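Local coordinates for protein retinol dehydratase (Spodoptera frugiperda, PDB 1X8L) that is a sulfotransferase-family enzyme that dehydrates retinol to anhydroretinol, probably by way of a sulfated intermediate whose sulfo group comes from a nucleotide cofactor, at residues Leu101-Leu106 and Lys158-Thr163; Val293-Tyr298 and Glu308-Lys313. The protein carries 2 engineered substitutions. All blocks are in the same frame, centred on the assembly; numbering follows the deposited sequence.

Interaction 1: Leu101-Leu106 and Lys158-Thr163; sequences LRYIYL and KRFVKT. With OXR (4-oxoretinol), chain E.
Ile104 and Tyr105 pair in parallel with Val161 and Lys162, which makes the short strand 104-105 one of the two outermost strands, within this chain, of the five-stranded parallel sheet of the sulfotransferase fold. Ile104 N donates to Phe160 O at 3.0 Å, Ile104 O accepts from Lys162 N, and Leu106 N closes the ladder on Lys162 O at 2.8 Å. Strand 160-163 in turn bonds to strand 66-70, so these bonds attach the edge to the sheet's interior. Just ahead of the paired residues, a water accepts from Phe160 N and donates to Arg102 O, bridging the two backbones where they part.

The Tyr103 ring lies against the start of strand 160-163. Phe160 CB sits over the middle of one ring face, 3.6 Å from the centroid and 8° off its normal, while Val161 C and Lys162 N meet the ring at its edge. The phenyl ring of Phe160 is inclined at 55° to the phenol. A hydrogen bond from Tyr103 OH to Gln80 O, on helix 76-87, anchors the far end of the phenol. Ile104 and Val161 occupy one face of the sheet, beside helix 146-152.

Tyr105 and Lys162 project from the other face into the 4-oxoretinol pocket. With CG anti to the backbone N (chi1 170°) and the rest extended, the lysine runs over the Tyr105 ring: CE lies 3.8 Å from the ring centroid, and NZ, in a cation-pi contact, 4.3 Å from it. Lys162 NZ donates to the retinoid hydroxyl O1 at 2.6 Å. That hydroxyl gives a weak bond to Tyr105 OH and is also hydrogen-bonded to His164 NE2. Alongside, the retinoid methyl C20 approaches Tyr105 CE1 to 3.3 Å.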
loop_
_atom_site.group_PDB
_atom_site.type_symbol
_atom_site.label_atom_id
_atom_site.label_comp_id
_atom_site.label_asym_id
_atom_site.label_seq_id
_atom_site.Cartn_x
_atom_site.Cartn_y
_atom_site.Cartn_z
ATOM N N LEU A 101 -4.756 13.371 35.693
ATOM C CA LEU A 101 -4.052 13.691 36.940
ATOM C C LEU A 101 -4.346 12.674 38.053
ATOM O O LEU A 101 -3.667 12.646 39.075
ATOM C CB LEU A 101 -4.466 15.090 37.413
ATOM C CG LEU A 101 -4.131 16.235 36.434
ATOM C CD1 LEU A 101 -4.694 17.588 36.877
ATOM C CD2 LEU A 101 -2.629 16.336 36.265
ATOM N N ARG A 102 -5.361 11.843 37.849
ATOM C CA ARG A 102 -5.782 10.868 38.859
ATOM C C ARG A 102 -5.205 9.486 38.640
ATOM O O ARG A 102 -5.121 8.707 39.573
ATOM C CB ARG A 102 -7.320 10.800 38.940
ATOM C CG ARG A 102 -7.888 11.896 39.802
ATOM C CD ARG A 102 -9.391 11.835 40.009
ATOM N NE ARG A 102 -10.128 12.163 38.787
ATOM C CZ ARG A 102 -11.129 11.448 38.279
ATOM N NH1 ARG A 102 -11.522 10.335 38.857
ATOM N NH2 ARG A 102 -11.747 11.854 37.179
ATOM N N TYR A 103 -4.821 9.197 37.401
ATOM C CA TYR A 103 -4.161 7.962 37.029
ATOM C C TYR A 103 -2.864 8.275 36.349
ATOM O O TYR A 103 -2.744 9.267 35.623
ATOM C CB TYR A 103 -5.011 7.178 36.015
ATOM C CG TYR A 103 -6.084 6.357 36.640
ATOM C CD1 TYR A 103 -7.200 6.972 37.188
ATOM C CD2 TYR A 103 -5.995 4.948 36.684
ATOM C CE1 TYR A 103 -8.189 6.230 37.802
ATOM C CE2 TYR A 103 -7.004 4.185 37.276
ATOM C CZ TYR A 103 -8.108 4.842 37.838
ATOM O OH TYR A 103 -9.140 4.154 38.464
ATOM N N ILE A 104 -1.905 7.389 36.548
ATOM C CA ILE A 104 -0.694 7.409 35.796
ATOM C C ILE A 104 -0.898 6.502 34.589
ATOM O O ILE A 104 -1.293 5.360 34.757
ATOM C CB ILE A 104 0.480 6.880 36.640
ATOM C CG1 ILE A 104 0.593 7.671 37.963
ATOM C CG2 ILE A 104 1.781 6.904 35.803
ATOM C CD1 ILE A 104 1.507 8.874 37.896
ATOM N N TYR A 105 -0.583 7.009 33.399
ATOM C CA TYR A 105 -0.706 6.268 32.156
ATOM C C TYR A 105 0.645 5.641 31.881
ATOM O O TYR A 105 1.524 6.287 31.338
ATOM C CB TYR A 105 -1.134 7.209 31.006
ATOM C CG TYR A 105 -1.465 6.548 29.659
ATOM C CD1 TYR A 105 -1.916 7.320 28.604
ATOM C CD2 TYR A 105 -1.338 5.161 29.442
ATOM C CE1 TYR A 105 -2.215 6.762 27.384
ATOM C CE2 TYR A 105 -1.622 4.595 28.200
ATOM C CZ TYR A 105 -2.060 5.408 27.177
ATOM O OH TYR A 105 -2.399 4.902 25.936
ATOM N N LEU A 106 0.812 4.380 32.292
ATOM C CA LEU A 106 2.136 3.738 32.306
ATOM C C LEU A 106 2.840 3.776 30.947
ATOM O O LEU A 106 4.031 4.058 30.888
ATOM C CB LEU A 106 2.020 2.293 32.805
ATOM C CG LEU A 106 3.298 1.449 32.939
ATOM C CD1 LEU A 106 4.353 2.134 33.814
ATOM C CD2 LEU A 106 2.962 0.058 33.472
ATOM N N LYS A 158 -2.187 6.604 47.385
ATOM C CA LYS A 158 -2.573 5.435 46.614
ATOM C C LYS A 158 -2.355 5.699 45.123
ATOM O O LYS A 158 -2.830 6.702 44.584
ATOM C CB LYS A 158 -4.044 5.072 46.825
ATOM C CG LYS A 158 -4.528 3.903 45.961
ATOM C CD LYS A 158 -5.982 3.531 46.225
ATOM C CE LYS A 158 -6.110 2.311 47.151
ATOM N NZ LYS A 158 -6.114 0.981 46.435
ATOM N N ARG A 159 -1.668 4.775 44.471
ATOM C CA ARG A 159 -1.365 4.880 43.057
ATOM C C ARG A 159 -2.443 4.179 42.237
ATOM O O ARG A 159 -2.695 2.966 42.422
ATOM C CB ARG A 159 -0.008 4.252 42.757
ATOM C CG ARG A 159 1.189 4.961 43.394
ATOM C CD ARG A 159 2.537 4.610 42.721
ATOM N NE ARG A 159 2.813 3.182 42.762
ATOM C CZ ARG A 159 4.005 2.632 42.480
ATOM N NH1 ARG A 159 5.040 3.383 42.111
ATOM N NH2 ARG A 159 4.163 1.314 42.565
ATOM N N PHE A 160 -3.059 4.942 41.336
ATOM C CA PHE A 160 -4.026 4.430 40.369
ATOM C C PHE A 160 -3.358 4.362 39.002
ATOM O O PHE A 160 -2.957 5.384 38.475
ATOM C CB PHE A 160 -5.255 5.352 40.311
ATOM C CG PHE A 160 -6.113 5.298 41.551
ATOM C CD1 PHE A 160 -5.834 6.113 42.647
ATOM C CD2 PHE A 160 -7.172 4.421 41.630
ATOM C CE1 PHE A 160 -6.618 6.047 43.779
ATOM C CE2 PHE A 160 -7.972 4.360 42.756
ATOM C CZ PHE A 160 -7.679 5.164 43.840
ATOM N N VAL A 161 -3.215 3.171 38.436
ATOM C CA VAL A 161 -2.439 3.036 37.211
ATOM C C VAL A 161 -3.297 2.615 36.026
ATOM O O VAL A 161 -4.102 1.715 36.162
ATOM C CB VAL A 161 -1.278 2.030 37.390
ATOM C CG1 VAL A 161 -0.373 2.036 36.181
ATOM C CG2 VAL A 161 -0.493 2.361 38.640
ATOM N N LYS A 162 -3.087 3.262 34.873
ATOM C CA LYS A 162 -3.693 2.870 33.590
ATOM C C LYS A 162 -2.643 2.388 32.604
ATOM O O LYS A 162 -1.630 3.048 32.391
ATOM C CB LYS A 162 -4.445 4.066 32.962
ATOM C CG LYS A 162 -4.929 3.878 31.492
ATOM C CD LYS A 162 -5.218 5.246 30.855
ATOM C CE LYS A 162 -5.365 5.160 29.364
ATOM N NZ LYS A 162 -6.009 6.378 28.832
ATOM N N THR A 163 -2.899 1.250 31.967
ATOM C CA THR A 163 -1.974 0.725 30.976
ATOM C C THR A 163 -2.687 -0.102 29.904
ATOM O O THR A 163 -3.619 -0.807 30.165
ATOM C CB THR A 163 -0.878 -0.096 31.687
ATOM O OG1 THR A 163 0.160 -0.446 30.778
ATOM C CG2 THR A 163 -1.412 -1.423 32.177
HETATM O O2 OXR E . 0.473 13.759 17.513
HETATM C C4 OXR E . 0.774 13.972 18.674
HETATM C C3 OXR E . 1.873 14.959 18.896
HETATM C C2 OXR E . 2.239 15.213 20.345
HETATM C C1 OXR E . 1.504 14.468 21.470
HETATM C C17 OXR E . 0.842 15.517 22.367
HETATM C C16 OXR E . 2.528 13.620 22.249
HETATM C C5 OXR E . 0.093 13.279 19.763
HETATM C C18 OXR E . -0.980 12.329 19.325
HETATM C C6 OXR E . 0.416 13.489 21.061
HETATM C C7 OXR E . -0.218 12.842 22.255
HETATM C C8 OXR E . -1.078 11.829 22.295
HETATM C C9 OXR E . -1.629 11.299 23.572
HETATM C C19 OXR E . -1.313 11.846 24.947
HETATM C C10 OXR E . -2.498 10.291 23.420
HETATM C C11 OXR E . -3.206 9.658 24.508
HETATM C C12 OXR E . -4.137 8.776 24.152
HETATM C C13 OXR E . -4.946 8.058 25.143
HETATM C C20 OXR E . -4.958 8.482 26.591
HETATM C C14 OXR E . -5.689 7.027 24.721
HETATM C C15 OXR E . -6.556 6.193 25.663
HETATM O O1 OXR E . -5.805 5.295 26.478
HETATM O O HOH W 1 -2.298 7.770 40.933
#

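Interaction 2: Val293-Tyr298 and Glu308-Lys313; sequences VNMEDY and EHFIRK. With A3P (adenosine-3'-5'-diphosphate), chain H; OXR (4-oxoretinol), chain E.
Met295 crosses one face of the Phe310 ring, the centre of the apolar contact. Met295 CG lies 3.7 Å from the Phe310 centroid, toward the rim, as a CH-pi partner; the bend at chi2 (-106°) places SD higher but nearly on the ring normal, a Met-aromatic contact at 4.5 Å from the centroid. The ring's edge meets the retinoid, Phe310 CE1 lying 3.6 Å from C15 of 4-oxoretinol. An alanine in place of Phe310 would probably leave the Met295 thioether without its aromatic partner and C15 of the retinoid without the ring edge it meets. Next to Phe310, Ile311 CG1 packs on Asn294 CB, while Ile311 CD1 touches C8 of the adenine of adenosine-3',5'-diphosphate.

Polar links run through water: one joins Asn294 O to Ile311 N; a second connects Asn294 O, Glu296 OE1 and Phe310 N. Asn294 OD1 accepts from Glu296 N in an Asx turn, and Glu296 OE2 is salt-bridged to Arg299.

Towards the cofactor, Arg312 NE donates to O1P of its 3'-phosphate at 2.9 Å, Lys313 N to O2P at 2.8 Å, and Arg312 N to the ribose O2'. This grip on the 3'-phosphate and the adjoining ribose is characteristic of the RKGxxG motif of sulfotransferases.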
loop_
_atom_site.group_PDB
_atom_site.type_symbol
_atom_site.label_atom_id
_atom_site.label_comp_id
_atom_site.label_asym_id
_atom_site.label_seq_id
_atom_site.Cartn_x
_atom_site.Cartn_y
_atom_site.Cartn_z
ATOM N N VAL A 293 -13.247 13.620 32.285
ATOM C CA VAL A 293 -12.903 12.342 31.639
ATOM C C VAL A 293 -12.975 12.315 30.093
ATOM O O VAL A 293 -12.500 11.361 29.480
ATOM C CB VAL A 293 -13.824 11.214 32.170
ATOM C CG1 VAL A 293 -13.897 11.249 33.698
ATOM C CG2 VAL A 293 -15.227 11.305 31.546
ATOM N N ASN A 294 -13.541 13.338 29.463
ATOM C CA ASN A 294 -13.794 13.290 28.023
ATOM C C ASN A 294 -12.646 13.794 27.121
ATOM O O ASN A 294 -12.797 13.811 25.898
ATOM C CB ASN A 294 -15.148 13.971 27.679
ATOM C CG ASN A 294 -15.090 15.501 27.726
ATOM O OD1 ASN A 294 -14.025 16.081 27.917
ATOM N ND2 ASN A 294 -16.253 16.152 27.600
ATOM N N MET A 295 -11.518 14.191 27.726
ATOM C CA MET A 295 -10.328 14.694 27.028
ATOM C C MET A 295 -10.531 15.952 26.171
ATOM O O MET A 295 -9.686 16.262 25.328
ATOM C CB MET A 295 -9.705 13.588 26.167
ATOM C CG MET A 295 -9.347 12.293 26.929
ATOM S SD MET A 295 -7.549 12.009 27.260
ATOM C CE MET A 295 -7.340 13.023 28.656
ATOM N N GLU A 296 -11.624 16.686 26.392
ATOM C CA GLU A 296 -11.932 17.872 25.601
ATOM C C GLU A 296 -10.992 19.040 25.944
ATOM O O GLU A 296 -10.870 19.977 25.167
ATOM C CB GLU A 296 -13.408 18.293 25.759
ATOM C CG GLU A 296 -14.408 17.450 24.953
ATOM C CD GLU A 296 -14.147 17.503 23.458
ATOM O OE1 GLU A 296 -14.002 16.452 22.851
ATOM O OE2 GLU A 296 -14.070 18.597 22.878
ATOM N N ASP A 297 -10.310 18.952 27.091
ATOM C CA ASP A 297 -9.232 19.893 27.432
ATOM C C ASP A 297 -8.090 19.885 26.400
ATOM O O ASP A 297 -7.394 20.869 26.228
ATOM C CB ASP A 297 -8.702 19.703 28.884
ATOM C CG ASP A 297 -8.283 18.271 29.212
ATOM O OD1 ASP A 297 -9.035 17.312 28.905
ATOM O OD2 ASP A 297 -7.212 18.000 29.819
ATOM N N TYR A 298 -7.921 18.792 25.681
ATOM C CA TYR A 298 -6.863 18.712 24.678
ATOM C C TYR A 298 -7.209 19.406 23.358
ATOM O O TYR A 298 -6.316 19.719 22.568
ATOM C CB TYR A 298 -6.507 17.259 24.432
ATOM C CG TYR A 298 -5.668 16.646 25.529
ATOM C CD1 TYR A 298 -6.203 16.377 26.781
ATOM C CD2 TYR A 298 -4.342 16.315 25.310
ATOM C CE1 TYR A 298 -5.422 15.789 27.780
ATOM C CE2 TYR A 298 -3.562 15.732 26.299
ATOM C CZ TYR A 298 -4.102 15.479 27.525
ATOM O OH TYR A 298 -3.321 14.903 28.490
ATOM N N GLU A 308 -14.068 14.093 15.615
ATOM C CA GLU A 308 -13.806 12.945 16.472
ATOM C C GLU A 308 -13.912 13.326 17.944
ATOM O O GLU A 308 -13.594 14.450 18.341
ATOM C CB GLU A 308 -12.439 12.335 16.157
ATOM C CG GLU A 308 -12.365 11.658 14.805
ATOM C CD GLU A 308 -13.159 10.360 14.722
ATOM O OE1 GLU A 308 -13.673 9.861 15.744
ATOM O OE2 GLU A 308 -13.254 9.828 13.611
ATOM N N HIS A 309 -14.386 12.375 18.743
ATOM C CA HIS A 309 -14.465 12.531 20.187
ATOM C C HIS A 309 -13.928 11.289 20.882
ATOM O O HIS A 309 -14.057 10.171 20.391
ATOM C CB HIS A 309 -15.909 12.874 20.617
ATOM C CG HIS A 309 -16.370 14.202 20.095
ATOM N ND1 HIS A 309 -16.816 14.378 18.800
ATOM C CD2 HIS A 309 -16.403 15.425 20.679
ATOM C CE1 HIS A 309 -17.093 15.658 18.606
ATOM N NE2 HIS A 309 -16.841 16.315 19.727
ATOM N N PHE A 310 -13.296 11.510 22.031
ATOM C CA PHE A 310 -12.743 10.431 22.840
ATOM C C PHE A 310 -13.843 9.547 23.483
ATOM O O PHE A 310 -13.657 8.324 23.637
ATOM C CB PHE A 310 -11.786 11.022 23.890
ATOM C CG PHE A 310 -11.106 9.998 24.743
ATOM C CD1 PHE A 310 -10.002 9.291 24.265
ATOM C CD2 PHE A 310 -11.549 9.740 26.023
ATOM C CE1 PHE A 310 -9.361 8.360 25.050
ATOM C CE2 PHE A 310 -10.903 8.795 26.814
ATOM C CZ PHE A 310 -9.825 8.091 26.320
ATOM N N ILE A 311 -14.957 10.155 23.895
ATOM C CA ILE A 311 -16.170 9.401 24.225
ATOM C C ILE A 311 -17.085 9.607 23.011
ATOM O O ILE A 311 -17.495 10.724 22.765
ATOM C CB ILE A 311 -16.881 9.926 25.521
ATOM C CG1 ILE A 311 -15.899 10.203 26.674
ATOM C CG2 ILE A 311 -17.989 8.975 25.931
ATOM C CD1 ILE A 311 -15.308 9.030 27.274
ATOM N N ARG A 312 -17.399 8.543 22.273
ATOM C CA ARG A 312 -17.865 8.636 20.895
ATOM C C ARG A 312 -19.330 8.202 20.659
ATOM O O ARG A 312 -20.180 9.028 20.322
ATOM C CB ARG A 312 -16.899 7.826 19.997
ATOM C CG ARG A 312 -17.072 8.041 18.491
ATOM C CD ARG A 312 -16.112 7.273 17.628
ATOM N NE ARG A 312 -16.192 5.814 17.829
ATOM C CZ ARG A 312 -17.049 5.000 17.205
ATOM N NH1 ARG A 312 -17.927 5.455 16.336
ATOM N NH2 ARG A 312 -17.047 3.710 17.479
ATOM N N LYS A 313 -19.635 6.916 20.798
ATOM C CA LYS A 313 -21.014 6.450 20.597
ATOM C C LYS A 313 -21.533 5.589 21.745
ATOM O O LYS A 313 -22.650 5.788 22.203
ATOM C CB LYS A 313 -21.182 5.704 19.262
ATOM C CG LYS A 313 -20.874 6.528 17.997
ATOM C CD LYS A 313 -21.985 7.513 17.593
ATOM C CE LYS A 313 -21.519 8.404 16.419
ATOM N NZ LYS A 313 -22.549 9.370 15.960
HETATM P P1 A3P H . -16.796 3.608 21.111
HETATM O O1P A3P H . -15.706 4.194 20.201
HETATM O O2P A3P H . -17.880 4.732 21.300
HETATM O O3P A3P H . -17.271 2.277 20.395
HETATM P P2 A3P H . -11.455 3.228 26.403
HETATM O O4P A3P H . -11.805 4.133 27.620
HETATM O O5P A3P H . -10.690 1.947 26.831
HETATM O O6P A3P H . -10.617 4.064 25.381
HETATM O "O5'" A3P H . -12.864 2.796 25.758
HETATM C "C5'" A3P H . -13.443 3.601 24.745
HETATM C "C4'" A3P H . -14.846 3.142 24.360
HETATM O "O4'" A3P H . -15.683 3.122 25.502
HETATM C "C3'" A3P H . -15.400 4.170 23.409
HETATM O "O3'" A3P H . -16.272 3.325 22.614
HETATM C "C2'" A3P H . -16.361 5.006 24.173
HETATM O "O2'" A3P H . -17.364 5.713 23.477
HETATM C "C1'" A3P H . -16.726 4.086 25.317
HETATM N N9 A3P H . -17.248 4.708 26.516
HETATM C C8 A3P H . -16.637 5.636 27.286
HETATM N N7 A3P H . -17.422 5.955 28.347
HETATM C C5 A3P H . -18.532 5.244 28.245
HETATM C C6 A3P H . -19.790 5.067 28.988
HETATM N N6 A3P H . -19.932 5.812 30.079
HETATM N N1 A3P H . -20.705 4.167 28.554
HETATM C C2 A3P H . -20.556 3.417 27.441
HETATM N N3 A3P H . -19.451 3.501 26.680
HETATM C C4 A3P H . -18.406 4.424 27.077
HETATM O O2 OXR E . 0.473 13.759 17.513
HETATM C C4 OXR E . 0.774 13.972 18.674
HETATM C C3 OXR E . 1.873 14.959 18.896
HETATM C C2 OXR E . 2.239 15.213 20.345
HETATM C C1 OXR E . 1.504 14.468 21.470
HETATM C C17 OXR E . 0.842 15.517 22.367
HETATM C C16 OXR E . 2.528 13.620 22.249
HETATM C C5 OXR E . 0.093 13.279 19.763
HETATM C C18 OXR E . -0.980 12.329 19.325
HETATM C C6 OXR E . 0.416 13.489 21.061
HETATM C C7 OXR E . -0.218 12.842 22.255
HETATM C C8 OXR E . -1.078 11.829 22.295
HETATM C C9 OXR E . -1.629 11.299 23.572
HETATM C C19 OXR E . -1.313 11.846 24.947
HETATM C C10 OXR E . -2.498 10.291 23.420
HETATM C C11 OXR E . -3.206 9.658 24.508
HETATM C C12 OXR E . -4.137 8.776 24.152
HETATM C C13 OXR E . -4.946 8.058 25.143
HETATM C C20 OXR E . -4.958 8.482 26.591
HETATM C C14 OXR E . -5.689 7.027 24.721
HETATM C C15 OXR E . -6.556 6.193 25.663
HETATM O O1 OXR E . -5.805 5.295 26.478
HETATM O O HOH W 2 -15.032 12.987 24.167
HETATM O O HOH W 3 -12.405 14.289 23.304
#

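Interactions 1 and 2 border the active site from different parts of the fold, their centres 18 Å apart. Both reach the same end of 4-oxoretinol: residues 158-163 supply a donor, Lys162 NZ, to its hydroxyl, and residues 308-313 place an aromatic edge at the neighbouring carbon. The cofactor product lies close to both, since the Lys162 side chain is about 6 Å from it at the nearest atoms while interaction 2 holds its 3'-phosphate and ribose. The contacts also meet directly in light packing, with Arg102 NH2 4.1 Å from Val293 CG1. Glu81 of helix 76-87 joins them there, salt-bridged to Arg102, whose NE also bonds to Thr97 O, and touched by Val293.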